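Local coordinates for flagellar protein FlgA (Thermotoga maritima, PDB 3FRN), which probably acts in the periplasm as a chaperone for assembly of the P-ring of the flagellar basal body, at residues L41-T46 against I67-Y72; L11-G16 against M35-G40; F92-V97 against L135-R140; L5-T10 against D21-E26. All blocks are in the same frame, centred on the assembly; numbering follows the deposited sequence. Where two conformers were deposited one is given.

Overall arrangement
All four contacts belong to the N-terminal half of the chain. Interactions 4, 2 and 1 lie in the N-terminal FlgA domain; interaction 3 belongs to the HotDog-like region that follows. Along the chain interactions 4 and 2 interleave, whereas interaction 1 opens after interaction 2 has closed, and interaction 3 comes last. The centres of interactions 1 and 2 are about 5 Å apart, and strands 10-13, 65-69 and 42-45 form one sheet. Interactions 1 and 3, with centres about 10 Å apart, are joined by backbone bonds of E42 and L44 to V96, which couple the two domains. The centre of interaction 4 is about 21 Å from that of interaction 3, and the two do not touch.

Interaction 1. Residues L41-T46 against I67-Y72; sequences LEYLVT and ITVEGY
Y43 and I67 sit side by side on one face of an antiparallel strand pair, while E42 and T68 face each other on the other. Y43 N gives a 2.7 Å hydrogen bond to I67 O, and I67 N returns one to Y43 O, so this is a hydrogen-bonded pair; Y43 CB and I67 CB lie 3.8 Å apart. With CG anti to the carbonyl carbon (chi1 -72°), the Y43 ring leans along the strand and meets V69 at an oblique angle, Y43 CE1 to V69 CG2 being 3.7 Å. I67 O lies at the ring's edge, near its plane. Toward the other end, I67 reaches past the Y43 CB with its CD1, which meets V45 CG2 at 3.5 Å. V69 N closes the register with a bond to L41 O.

On the face of E42 and T68, E42 bends at chi2 (90°) and its carboxylate comes to T68, with E42 OE2 3.0 Å from T68 OG1. That hydroxyl is also hydrogen-bonded to a glycerol, probably from the crystallisation liquor. The stronger partner of E42 OE2 is R66, by a salt bridge, and F95 packs against the same side chain. The hydroxyl of Y43 bonds I36 O and L38 N, which fix the ring's far end.

Strand 42-45 is an outer strand of the mixed sheet, with 65-69 in the middle, and its far side is bonded through E42 and L44 to V96. The chemistry is divided accordingly: aliphatic and aromatic carbon fills the buried face of Y43 and I67, while on the other face the neighbouring R66 probably keeps E42 charged.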
loop_
_atom_site.group_PDB
_atom_site.type_symbol
_atom_site.label_atom_id
_atom_site.label_comp_id
_atom_site.label_asym_id
_atom_site.label_seq_id
_atom_site.Cartn_x
_atom_site.Cartn_y
_atom_site.Cartn_z
ATOM N N LEU A 41 19.718 -3.802 -8.681
ATOM C CA LEU A 41 18.462 -3.053 -8.746
ATOM C C LEU A 41 17.504 -3.626 -9.791
ATOM O O LEU A 41 17.934 -4.216 -10.787
ATOM C CB LEU A 41 18.718 -1.578 -9.061
ATOM C CG LEU A 41 19.543 -0.742 -8.081
ATOM C CD1 LEU A 41 19.731 0.676 -8.595
ATOM C CD2 LEU A 41 18.902 -0.705 -6.714
ATOM N N GLU A 42 16.206 -3.424 -9.560
ATOM C CA GLU A 42 15.163 -3.920 -10.453
ATOM C C GLU A 42 14.637 -2.787 -11.306
ATOM O O GLU A 42 14.393 -1.700 -10.801
ATOM C CB GLU A 42 14.010 -4.486 -9.641
ATOM C CG GLU A 42 13.216 -5.560 -10.360
ATOM C CD GLU A 42 13.756 -6.960 -10.131
ATOM O OE1 GLU A 42 14.763 -7.107 -9.403
ATOM O OE2 GLU A 42 13.163 -7.918 -10.674
ATOM N N TYR A 43 14.442 -3.047 -12.591
ATOM C CA TYR A 43 13.998 -2.019 -13.523
ATOM C C TYR A 43 12.646 -2.382 -14.112
ATOM O O TYR A 43 12.329 -3.550 -14.298
ATOM C CB TYR A 43 15.022 -1.835 -14.659
ATOM C CG TYR A 43 16.293 -1.151 -14.216
ATOM C CD1 TYR A 43 17.192 -1.790 -13.364
ATOM C CD2 TYR A 43 16.591 0.118 -14.645
ATOM C CE1 TYR A 43 18.337 -1.159 -12.934
ATOM C CE2 TYR A 43 17.748 0.767 -14.223
ATOM C CZ TYR A 43 18.608 0.113 -13.361
ATOM O OH TYR A 43 19.752 0.729 -12.946
ATOM N N LEU A 44 11.854 -1.370 -14.429
ATOM C CA LEU A 44 10.587 -1.607 -15.088
ATOM C C LEU A 44 10.530 -0.684 -16.281
ATOM O O LEU A 44 10.434 0.523 -16.109
ATOM C CB LEU A 44 9.450 -1.287 -14.128
ATOM C CG LEU A 44 8.164 -2.099 -14.150
ATOM C CD1 LEU A 44 8.399 -3.541 -13.720
ATOM C CD2 LEU A 44 7.171 -1.425 -13.235
ATOM N N VAL A 45 10.638 -1.238 -17.486
ATOM C CA VAL A 45 10.534 -0.430 -18.693
ATOM C C VAL A 45 9.063 -0.248 -19.030
ATOM O O VAL A 45 8.364 -1.215 -19.340
ATOM C CB VAL A 45 11.244 -1.061 -19.901
ATOM C CG1 VAL A 45 11.043 -0.192 -21.141
ATOM C CG2 VAL A 45 12.715 -1.235 -19.630
ATOM N N THR A 46 8.603 0.996 -18.969
ATOM C CA THR A 46 7.197 1.313 -19.190
ATOM C C THR A 46 6.922 1.783 -20.615
ATOM O O THR A 46 7.847 2.130 -21.353
ATOM C CB THR A 46 6.742 2.417 -18.233
ATOM O OG1 THR A 46 7.580 3.567 -18.412
ATOM C CG2 THR A 46 6.839 1.945 -16.795
ATOM N N ILE A 67 13.363 -5.967 -15.513
ATOM C CA ILE A 67 14.793 -6.238 -15.644
ATOM C C ILE A 67 15.478 -6.354 -14.283
ATOM O O ILE A 67 15.416 -5.437 -13.461
ATOM C CB ILE A 67 15.497 -5.116 -16.430
ATOM C CG1 ILE A 67 14.693 -4.734 -17.668
ATOM C CG2 ILE A 67 16.946 -5.497 -16.793
ATOM C CD1 ILE A 67 15.115 -3.417 -18.214
ATOM N N THR A 68 16.135 -7.483 -14.065
ATOM C CA THR A 68 16.933 -7.712 -12.870
ATOM C C THR A 68 18.396 -7.545 -13.264
ATOM O O THR A 68 18.850 -8.186 -14.201
ATOM C CB THR A 68 16.703 -9.134 -12.350
ATOM O OG1 THR A 68 15.294 -9.367 -12.226
ATOM C CG2 THR A 68 17.393 -9.366 -11.003
ATOM N N VAL A 69 19.120 -6.651 -12.592
ATOM C CA VAL A 69 20.551 -6.536 -12.828
ATOM C C VAL A 69 21.361 -7.306 -11.781
ATOM O O VAL A 69 21.260 -7.040 -10.581
ATOM C CB VAL A 69 21.001 -5.074 -12.829
ATOM C CG1 VAL A 69 22.445 -4.974 -13.272
ATOM C CG2 VAL A 69 20.114 -4.265 -13.752
ATOM N N GLU A 70 22.161 -8.258 -12.246
ATOM C CA GLU A 70 23.129 -8.955 -11.404
ATOM C C GLU A 70 24.083 -8.025 -10.635
ATOM O O GLU A 70 24.325 -6.872 -11.023
ATOM C CB GLU A 70 23.938 -9.934 -12.259
ATOM C CG GLU A 70 23.074 -10.954 -12.979
ATOM C CD GLU A 70 23.882 -11.980 -13.757
ATOM O OE1 GLU A 70 24.480 -11.612 -14.792
ATOM O OE2 GLU A 70 23.902 -13.159 -13.335
ATOM N N GLY A 71 24.611 -8.516 -9.524
ATOM C CA GLY A 71 25.581 -7.733 -8.754
ATOM C C GLY A 71 25.382 -7.880 -7.264
ATOM O O GLY A 71 24.331 -8.342 -6.809
ATOM N N TYR A 72 26.411 -7.502 -6.510
ATOM C CA TYR A 72 26.352 -7.441 -5.060
ATOM C C TYR A 72 25.230 -6.506 -4.649
ATOM O O TYR A 72 24.816 -5.642 -5.429
ATOM C CB TYR A 72 27.711 -7.005 -4.488
ATOM C CG TYR A 72 28.715 -8.123 -4.558
ATOM C CD1 TYR A 72 28.390 -9.379 -4.087
ATOM C CD2 TYR A 72 29.969 -7.942 -5.120
ATOM C CE1 TYR A 72 29.276 -10.424 -4.162
ATOM C CE2 TYR A 72 30.879 -8.996 -5.199
ATOM C CZ TYR A 72 30.523 -10.228 -4.718
ATOM O OH TYR A 72 31.394 -11.304 -4.761
#

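Interaction 2. Residues L11-G16 against M35-G40; sequences LLASPG and MILLPG
L37 and G16 form the antiparallel bridge between the two segments, in the sheet of 16-18 with 35-37, a hydrogen-bonded pair in which each backbone serves the other. G16 N donates to L37 O at 3.0 Å, in the carbonyl plane and on a lone pair. The return bond, L37 N to G16 O at 2.9 Å, arrives instead from above the carbonyl plane. The glycine is needed for its backbone: at phi 158° and psi -140° a side chain would jam against the carbonyl oxygen of P15.

Two apolar contacts lie around this bridge. The L37 branch CD2 touches A13 CB at 3.7 Å and also approaches S14 O, bringing the last residue of strand 10-13 against strand 35-37. The rings of P15 and P39 cross at about a right angle, with P15 CG 3.8 Å from P39 CB.

Further out, A13 is held in the neighbouring mixed sheet by backbone bonds to T68 and E70, and V69 packs on both P15 and L37. F107 lies against P15 and P39. Besides taking the bond from G16, L37 O receives a CA-H contact from P15, whose CA stands 3.2 Å away.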
loop_
_atom_site.group_PDB
_atom_site.type_symbol
_atom_site.label_atom_id
_atom_site.label_comp_id
_atom_site.label_asym_id
_atom_site.label_seq_id
_atom_site.Cartn_x
_atom_site.Cartn_y
_atom_site.Cartn_z
ATOM N N LEU A 11 13.889 -9.675 -18.229
ATOM C CA LEU A 11 15.266 -9.723 -18.705
ATOM C C LEU A 11 16.244 -9.756 -17.526
ATOM O O LEU A 11 16.167 -8.926 -16.627
ATOM C CB LEU A 11 15.557 -8.514 -19.598
ATOM C CG LEU A 11 17.013 -8.284 -20.008
ATOM C CD1 LEU A 11 17.533 -9.411 -20.888
ATOM C CD2 LEU A 11 17.167 -6.953 -20.692
ATOM N N LEU A 12 17.154 -10.723 -17.529
ATOM C CA LEU A 12 18.261 -10.726 -16.582
ATOM C C LEU A 12 19.458 -10.025 -17.214
ATOM O O LEU A 12 19.959 -10.450 -18.257
ATOM C CB LEU A 12 18.631 -12.151 -16.165
ATOM C CG LEU A 12 19.898 -12.201 -15.304
ATOM C CD1 LEU A 12 19.607 -12.777 -13.930
ATOM C CD2 LEU A 12 21.047 -12.941 -16.005
ATOM N N ALA A 13 19.917 -8.955 -16.578
ATOM C CA ALA A 13 20.970 -8.142 -17.156
ATOM C C ALA A 13 22.188 -8.003 -16.252
ATOM O O ALA A 13 22.206 -8.483 -15.118
ATOM C CB ALA A 13 20.420 -6.754 -17.534
ATOM N N SER A 14 23.206 -7.339 -16.785
ATOM C CA SER A 14 24.413 -7.030 -16.032
ATOM C C SER A 14 24.590 -5.513 -16.039
ATOM O O SER A 14 23.963 -4.820 -16.852
ATOM C CB SER A 14 25.617 -7.743 -16.652
ATOM O OG SER A 14 25.663 -7.540 -18.053
ATOM N N PRO A 15 25.413 -4.966 -15.114
ATOM C CA PRO A 15 25.446 -3.497 -15.162
ATOM C C PRO A 15 25.964 -2.924 -16.480
ATOM O O PRO A 15 26.844 -3.506 -17.104
ATOM C CB PRO A 15 26.393 -3.127 -14.015
ATOM C CG PRO A 15 26.360 -4.307 -13.098
ATOM C CD PRO A 15 26.265 -5.485 -14.027
ATOM N N GLY A 16 25.417 -1.789 -16.900
ATOM C CA GLY A 16 25.829 -1.191 -18.161
ATOM C C GLY A 16 24.790 -0.262 -18.732
ATOM O O GLY A 16 24.168 0.505 -18.006
ATOM N N MET A 35 18.265 2.954 -20.485
ATOM C CA MET A 35 18.407 2.977 -19.030
ATOM C C MET A 35 19.868 2.751 -18.650
ATOM O O MET A 35 20.617 2.126 -19.402
ATOM C CB MET A 35 17.562 1.870 -18.372
ATOM C CG MET A 35 16.047 1.936 -18.608
ATOM S SD MET A 35 15.054 2.561 -17.235
ATOM C CE MET A 35 13.797 1.307 -17.220
ATOM N N ILE A 36 20.258 3.282 -17.493
ATOM C CA ILE A 36 21.555 2.996 -16.880
ATOM C C ILE A 36 21.339 1.864 -15.891
ATOM O O ILE A 36 20.665 2.047 -14.892
ATOM C CB ILE A 36 22.120 4.234 -16.115
ATOM C CG1 ILE A 36 22.195 5.459 -17.031
ATOM C CG2 ILE A 36 23.491 3.932 -15.502
ATOM C CD1 ILE A 36 23.028 5.251 -18.279
ATOM N N LEU A 37 21.908 0.698 -16.172
ATOM C CA LEU A 37 21.654 -0.487 -15.371
ATOM C C LEU A 37 22.677 -0.634 -14.234
ATOM O O LEU A 37 23.865 -0.797 -14.489
ATOM C CB LEU A 37 21.697 -1.708 -16.288
ATOM C CG LEU A 37 20.445 -2.329 -16.915
ATOM C CD1 LEU A 37 19.348 -1.353 -17.231
ATOM C CD2 LEU A 37 20.858 -3.103 -18.155
ATOM N N LEU A 38 22.222 -0.554 -12.980
ATOM C CA LEU A 38 23.142 -0.595 -11.828
ATOM C C LEU A 38 22.980 -1.883 -11.044
ATOM O O LEU A 38 21.880 -2.444 -10.982
ATOM C CB LEU A 38 22.939 0.642 -10.923
ATOM C CG LEU A 38 23.255 2.028 -11.486
ATOM C CD1 LEU A 38 22.788 3.107 -10.530
ATOM C CD2 LEU A 38 24.760 2.221 -11.766
ATOM N N PRO A 39 24.079 -2.386 -10.447
ATOM C CA PRO A 39 23.993 -3.740 -9.959
ATOM C C PRO A 39 22.977 -3.883 -8.821
ATOM O O PRO A 39 22.885 -3.010 -7.955
ATOM C CB PRO A 39 25.415 -4.016 -9.440
ATOM C CG PRO A 39 25.948 -2.647 -9.110
ATOM C CD PRO A 39 25.388 -1.775 -10.167
ATOM N N GLY A 40 22.231 -4.982 -8.844
ATOM C CA GLY A 40 21.345 -5.352 -7.740
ATOM C C GLY A 40 20.003 -4.646 -7.687
ATOM O O GLY A 40 19.237 -4.861 -6.749
#

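Interaction 3. Residues F92-V97 against L135-R140; sequences FEAFVV and LNMLLR
The R140 side chain crosses that of F95 at about a right angle. R140 CB lies 4.1 Å from E93 O, beside the backbone pairing. With CG anti to the carbonyl carbon (chi1 -78°) and the chain extended to NE, R140 CD reaches the F95 ring, 3.8 Å from F95 CE2. At the tip R140 NH1 lies 3.9 Å from F95 CE2, the guanidinium and ring planes being 67° apart, and NH1 donates to a water 3.0 Å away. That water in turn makes a weak bond to E93 OE2, the two charged groups themselves standing apart. Replacing F95 by an alanine would probably leave R140 CD without its apolar partner and the guanidinium freer to swing.

These residues belong to the antiparallel pairing of strands 93-101 and 132-148 in the HotDog-like region. The pairs E93 with R140 and F95 with L138 are hydrogen-bonded; A94 with L139 and V96 with M137 are non-hydrogen-bonded. V97 N also donates to N136 O.

On the face away from F95, M137 bends at chi3 (78°) to bring its CE to A94 CB at 3.7 Å and to V96 CG1. F92 CD2 lies 4.2 Å from L139 CG, and helix 74-87 packs on this face through F80 and I83. F95 itself is covered from the other domain by L44 as well.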
loop_
_atom_site.group_PDB
_atom_site.type_symbol
_atom_site.label_atom_id
_atom_site.label_comp_id
_atom_site.label_asym_id
_atom_site.label_seq_id
_atom_site.Cartn_x
_atom_site.Cartn_y
_atom_site.Cartn_z
ATOM N N PHE A 92 9.002 -2.623 1.354
ATOM C CA PHE A 92 8.438 -2.231 0.073
ATOM C C PHE A 92 9.279 -2.770 -1.081
ATOM O O PHE A 92 10.441 -3.149 -0.895
ATOM C CB PHE A 92 8.316 -0.699 -0.014
ATOM C CG PHE A 92 9.626 0.043 0.202
ATOM C CD1 PHE A 92 9.961 0.541 1.457
ATOM C CD2 PHE A 92 10.515 0.257 -0.858
ATOM C CE1 PHE A 92 11.165 1.227 1.659
ATOM C CE2 PHE A 92 11.719 0.938 -0.661
ATOM C CZ PHE A 92 12.040 1.422 0.604
ATOM N N GLU A 93 8.679 -2.816 -2.268
ATOM C CA GLU A 93 9.423 -3.055 -3.490
ATOM C C GLU A 93 9.629 -1.705 -4.163
ATOM O O GLU A 93 8.761 -0.832 -4.073
ATOM C CB GLU A 93 8.657 -3.981 -4.428
ATOM C CG GLU A 93 8.696 -5.455 -4.050
ATOM C CD GLU A 93 8.178 -6.370 -5.164
ATOM O OE1 GLU A 93 8.914 -7.304 -5.548
ATOM O OE2 GLU A 93 7.045 -6.159 -5.663
ATOM N N ALA A 94 10.781 -1.536 -4.816
ATOM C CA ALA A 94 11.034 -0.374 -5.678
ATOM C C ALA A 94 11.593 -0.789 -7.047
ATOM O O ALA A 94 12.398 -1.719 -7.158
ATOM C CB ALA A 94 11.953 0.641 -4.990
ATOM N N PHE A 95 11.132 -0.099 -8.082
ATOM C CA PHE A 95 11.476 -0.389 -9.461
ATOM C C PHE A 95 11.943 0.910 -10.080
ATOM O O PHE A 95 11.242 1.922 -9.988
ATOM C CB PHE A 95 10.237 -0.872 -10.243
ATOM C CG PHE A 95 9.727 -2.204 -9.803
ATOM C CD1 PHE A 95 10.309 -3.372 -10.274
ATOM C CD2 PHE A 95 8.664 -2.296 -8.912
ATOM C CE1 PHE A 95 9.843 -4.613 -9.856
ATOM C CE2 PHE A 95 8.200 -3.530 -8.487
ATOM C CZ PHE A 95 8.793 -4.693 -8.960
ATOM N N VAL A 96 13.107 0.903 -10.721
ATOM C CA VAL A 96 13.497 2.115 -11.428
ATOM C C VAL A 96 12.772 2.201 -12.774
ATOM O O VAL A 96 12.717 1.214 -13.524
ATOM C CB VAL A 96 15.051 2.355 -11.455
ATOM C CG1 VAL A 96 15.869 1.154 -10.878
ATOM C CG2 VAL A 96 15.522 2.760 -12.811
ATOM N N VAL A 97 12.179 3.362 -13.058
ATOM C CA VAL A 97 11.345 3.522 -14.254
ATOM C C VAL A 97 11.895 4.577 -15.216
ATOM O O VAL A 97 11.424 4.703 -16.347
ATOM C CB VAL A 97 9.853 3.852 -13.917
ATOM C CG1 VAL A 97 9.094 2.610 -13.408
ATOM C CG2 VAL A 97 9.742 5.033 -12.955
ATOM N N LEU A 135 17.961 7.930 -10.414
ATOM C CA LEU A 135 16.994 6.872 -10.693
ATOM C C LEU A 135 15.650 7.345 -10.189
ATOM O O LEU A 135 15.522 7.693 -9.009
ATOM C CB LEU A 135 17.321 5.586 -9.943
ATOM C CG LEU A 135 18.743 5.068 -9.768
ATOM C CD1 LEU A 135 18.737 4.089 -8.614
ATOM C CD2 LEU A 135 19.212 4.386 -11.026
ATOM N N ASN A 136 14.657 7.364 -11.075
ATOM C CA ASN A 136 13.282 7.602 -10.657
ATOM C C ASN A 136 12.688 6.242 -10.334
ATOM O O ASN A 136 12.654 5.339 -11.181
ATOM C CB ASN A 136 12.484 8.365 -11.719
ATOM C CG ASN A 136 12.899 9.828 -11.823
ATOM O OD1 ASN A 136 12.156 10.660 -12.342
ATOM N ND2 ASN A 136 14.086 10.148 -11.324
ATOM N N MET A 137 12.292 6.078 -9.076
ATOM C CA MET A 137 11.887 4.773 -8.580
ATOM C C MET A 137 10.416 4.759 -8.137
ATOM O O MET A 137 9.982 5.597 -7.345
ATOM C CB MET A 137 12.855 4.291 -7.477
ATOM C CG MET A 137 14.318 4.040 -7.995
ATOM S SD MET A 137 15.440 3.132 -6.901
ATOM C CE MET A 137 14.899 1.457 -7.128
ATOM N N LEU A 138 9.653 3.823 -8.697
ATOM C CA LEU A 138 8.261 3.614 -8.324
ATOM C C LEU A 138 8.200 2.631 -7.161
ATOM O O LEU A 138 8.773 1.539 -7.219
ATOM C CB LEU A 138 7.450 3.098 -9.516
ATOM C CG LEU A 138 5.944 2.823 -9.398
ATOM C CD1 LEU A 138 5.100 4.090 -9.325
ATOM C CD2 LEU A 138 5.517 1.993 -10.585
ATOM N N LEU A 139 7.509 3.045 -6.106
ATOM C CA LEU A 139 7.375 2.248 -4.903
ATOM C C LEU A 139 6.080 1.439 -4.918
ATOM O O LEU A 139 5.014 1.964 -5.231
ATOM C CB LEU A 139 7.414 3.155 -3.668
ATOM C CG LEU A 139 8.752 3.436 -2.980
ATOM C CD1 LEU A 139 9.735 4.156 -3.895
ATOM C CD2 LEU A 139 8.521 4.231 -1.705
ATOM N N ARG A 140 6.190 0.161 -4.567
ATOM C CA ARG A 140 5.045 -0.745 -4.485
ATOM C C ARG A 140 5.081 -1.530 -3.187
ATOM O O ARG A 140 6.136 -2.002 -2.768
ATOM C CB ARG A 140 5.071 -1.759 -5.630
ATOM C CG ARG A 140 4.606 -1.236 -6.970
ATOM C CD ARG A 140 4.620 -2.350 -8.009
ATOM N NE ARG A 140 4.048 -1.928 -9.288
ATOM C CZ ARG A 140 4.137 -2.626 -10.418
ATOM N NH1 ARG A 140 4.780 -3.788 -10.443
ATOM N NH2 ARG A 140 3.584 -2.159 -11.531
HETATM O O HOH W 1 4.762 -5.683 -8.146
HETATM O O HOH W 2 5.664 -5.085 -2.688
#

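Interaction 4. Residues L5-T10 against D21-E26; sequences LTLKET and DDITIE
The carboxylate of E26 is met from above its plane by T6 N, at 2.9 Å from E26 OE1, and the CG carbon of the same side chain rests against L5 CD2 at 3.8 Å. CG takes the position between backbone N and carbonyl carbon (chi1 47°), and a bend at chi2 brings OE1 to T6 N. An alanine at E26 would probably leave T6 N without this acceptor and open a gap beside L5 CD2. The peptide carbonyls are also approached out of plane. K8 N stands above the carbonyl plane of I23. In the conformer given, K8 NZ, at the end of a chain bent at chi4, reaches both T24 O and D22 O from above the carbonyl planes of T24 and D22. Separately, I25 N bonds T6 O, and L7 and T24 form a single backbone bridge.

Apolar contacts fill the rest: T6 CG2 on I25 CD1, L5 CB on T24 CG2.

The loop 21-26 thereby lies along the strand 4-6, whose other side is taken by strand 58-60 through backbone bonds of L5 and L7 to D58 and T60. L7 reaches helix 47-53 at L50, and both L7 and I23 touch V65 of strand 65-69.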
loop_
_atom_site.group_PDB
_atom_site.type_symbol
_atom_site.label_atom_id
_atom_site.label_comp_id
_atom_site.label_asym_id
_atom_site.label_seq_id
_atom_site.Cartn_x
_atom_site.Cartn_y
_atom_site.Cartn_z
ATOM N N LEU A 5 7.041 -3.748 -32.307
ATOM C CA LEU A 5 8.009 -4.614 -31.662
ATOM C C LEU A 5 7.387 -5.273 -30.445
ATOM O O LEU A 5 6.816 -4.599 -29.586
ATOM C CB LEU A 5 9.262 -3.827 -31.270
ATOM C CG LEU A 5 9.899 -2.951 -32.354
ATOM C CD1 LEU A 5 10.813 -1.899 -31.742
ATOM C CD2 LEU A 5 10.651 -3.777 -33.386
ATOM N N THR A 6 7.489 -6.597 -30.388
ATOM C CA THR A 6 7.013 -7.353 -29.239
ATOM C C THR A 6 8.014 -7.258 -28.092
ATOM O O THR A 6 9.219 -7.439 -28.281
ATOM C CB THR A 6 6.754 -8.819 -29.596
ATOM O OG1 THR A 6 5.968 -8.886 -30.793
ATOM C CG2 THR A 6 6.006 -9.514 -28.473
ATOM N N LEU A 7 7.498 -6.963 -26.904
ATOM C CA LEU A 7 8.319 -6.796 -25.715
ATOM C C LEU A 7 8.537 -8.112 -24.981
ATOM O O LEU A 7 7.630 -8.942 -24.903
ATOM C CB LEU A 7 7.661 -5.787 -24.769
ATOM C CG LEU A 7 7.595 -4.326 -25.229
ATOM C CD1 LEU A 7 6.611 -3.553 -24.381
ATOM C CD2 LEU A 7 8.970 -3.674 -25.179
ATOM N N LYS A 8 9.753 -8.305 -24.474
ATOM C CA LYS A 8 10.048 -9.423 -23.586
ATOM C C LYS A 8 9.315 -9.213 -22.262
ATOM O O LYS A 8 9.032 -8.082 -21.871
ATOM C CB LYS A 8 11.553 -9.528 -23.332
ATOM C CG LYS A 8 12.380 -9.988 -24.525
ATOM C CD LYS A 8 13.828 -10.233 -24.105
ATOM C CE LYS A 8 14.690 -10.706 -25.269
ATOM N NZ LYS A 8 15.242 -9.571 -26.054
ATOM N N GLU A 9 9.003 -10.304 -21.571
ATOM C CA GLU A 9 8.339 -10.206 -20.275
ATOM C C GLU A 9 9.335 -9.792 -19.200
ATOM O O GLU A 9 9.091 -8.847 -18.443
ATOM C CB GLU A 9 7.688 -11.534 -19.905
ATOM C CG GLU A 9 6.982 -11.535 -18.559
ATOM C CD GLU A 9 6.631 -12.938 -18.106
ATOM O OE1 GLU A 9 5.466 -13.170 -17.729
ATOM O OE2 GLU A 9 7.520 -13.817 -18.141
ATOM N N THR A 10 10.453 -10.517 -19.131
ATOM C CA THR A 10 11.523 -10.210 -18.195
ATOM C C THR A 10 12.891 -10.257 -18.884
ATOM O O THR A 10 13.038 -10.810 -19.980
ATOM C CB THR A 10 11.542 -11.173 -16.969
ATOM O OG1 THR A 10 11.890 -12.492 -17.398
ATOM C CG2 THR A 10 10.189 -11.209 -16.230
ATOM N N ASP A 21 17.005 -3.300 -28.205
ATOM C CA ASP A 21 17.222 -4.680 -28.663
ATOM C C ASP A 21 17.185 -5.709 -27.534
ATOM O O ASP A 21 16.781 -6.857 -27.749
ATOM C CB ASP A 21 18.555 -4.803 -29.405
ATOM C CG ASP A 21 18.739 -6.167 -30.064
ATOM O OD1 ASP A 21 19.767 -6.823 -29.788
ATOM O OD2 ASP A 21 17.856 -6.592 -30.845
ATOM N N ASP A 22 17.613 -5.289 -26.342
ATOM C CA ASP A 22 17.642 -6.149 -25.157
ATOM C C ASP A 22 16.247 -6.536 -24.665
ATOM O O ASP A 22 16.061 -7.631 -24.132
ATOM C CB ASP A 22 18.419 -5.477 -24.015
ATOM C CG ASP A 22 19.868 -5.193 -24.374
ATOM O OD1 ASP A 22 20.473 -6.016 -25.094
ATOM O OD2 ASP A 22 20.406 -4.155 -23.931
ATOM N N ILE A 23 15.271 -5.647 -24.855
ATOM C CA ILE A 23 13.906 -5.903 -24.384
ATOM C C ILE A 23 12.885 -6.201 -25.483
ATOM O O ILE A 23 11.681 -6.126 -25.241
ATOM C CB ILE A 23 13.368 -4.752 -23.506
ATOM C CG1 ILE A 23 13.272 -3.459 -24.314
ATOM C CG2 ILE A 23 14.235 -4.569 -22.273
ATOM C CD1 ILE A 23 12.958 -2.258 -23.478
ATOM N N THR A 24 13.357 -6.524 -26.683
ATOM C CA THR A 24 12.463 -6.926 -27.768
ATOM C C THR A 24 12.764 -8.347 -28.231
ATOM O O THR A 24 13.897 -8.817 -28.120
ATOM C CB THR A 24 12.516 -5.959 -28.985
ATOM O OG1 THR A 24 13.873 -5.771 -29.408
ATOM C CG2 THR A 24 11.903 -4.611 -28.629
ATOM N N ILE A 25 11.744 -9.025 -28.743
ATOM C CA ILE A 25 11.892 -10.385 -29.248
ATOM C C ILE A 25 12.629 -10.406 -30.596
ATOM O O ILE A 25 13.487 -11.259 -30.824
ATOM C CB ILE A 25 10.520 -11.116 -29.321
ATOM C CG1 ILE A 25 9.932 -11.257 -27.912
ATOM C CG2 ILE A 25 10.652 -12.488 -29.981
ATOM C CD1 ILE A 25 8.629 -12.027 -27.849
ATOM N N GLU A 26 12.313 -9.454 -31.472
ATOM C CA GLU A 26 13.002 -9.333 -32.760
ATOM C C GLU A 26 14.291 -8.514 -32.656
ATOM O O GLU A 26 14.441 -7.683 -31.758
ATOM C CB GLU A 26 12.079 -8.747 -33.839
ATOM C CG GLU A 26 11.289 -7.518 -33.406
ATOM C CD GLU A 26 9.858 -7.847 -33.022
ATOM O OE1 GLU A 26 9.570 -7.957 -31.812
ATOM O OE2 GLU A 26 9.020 -8.007 -33.935
#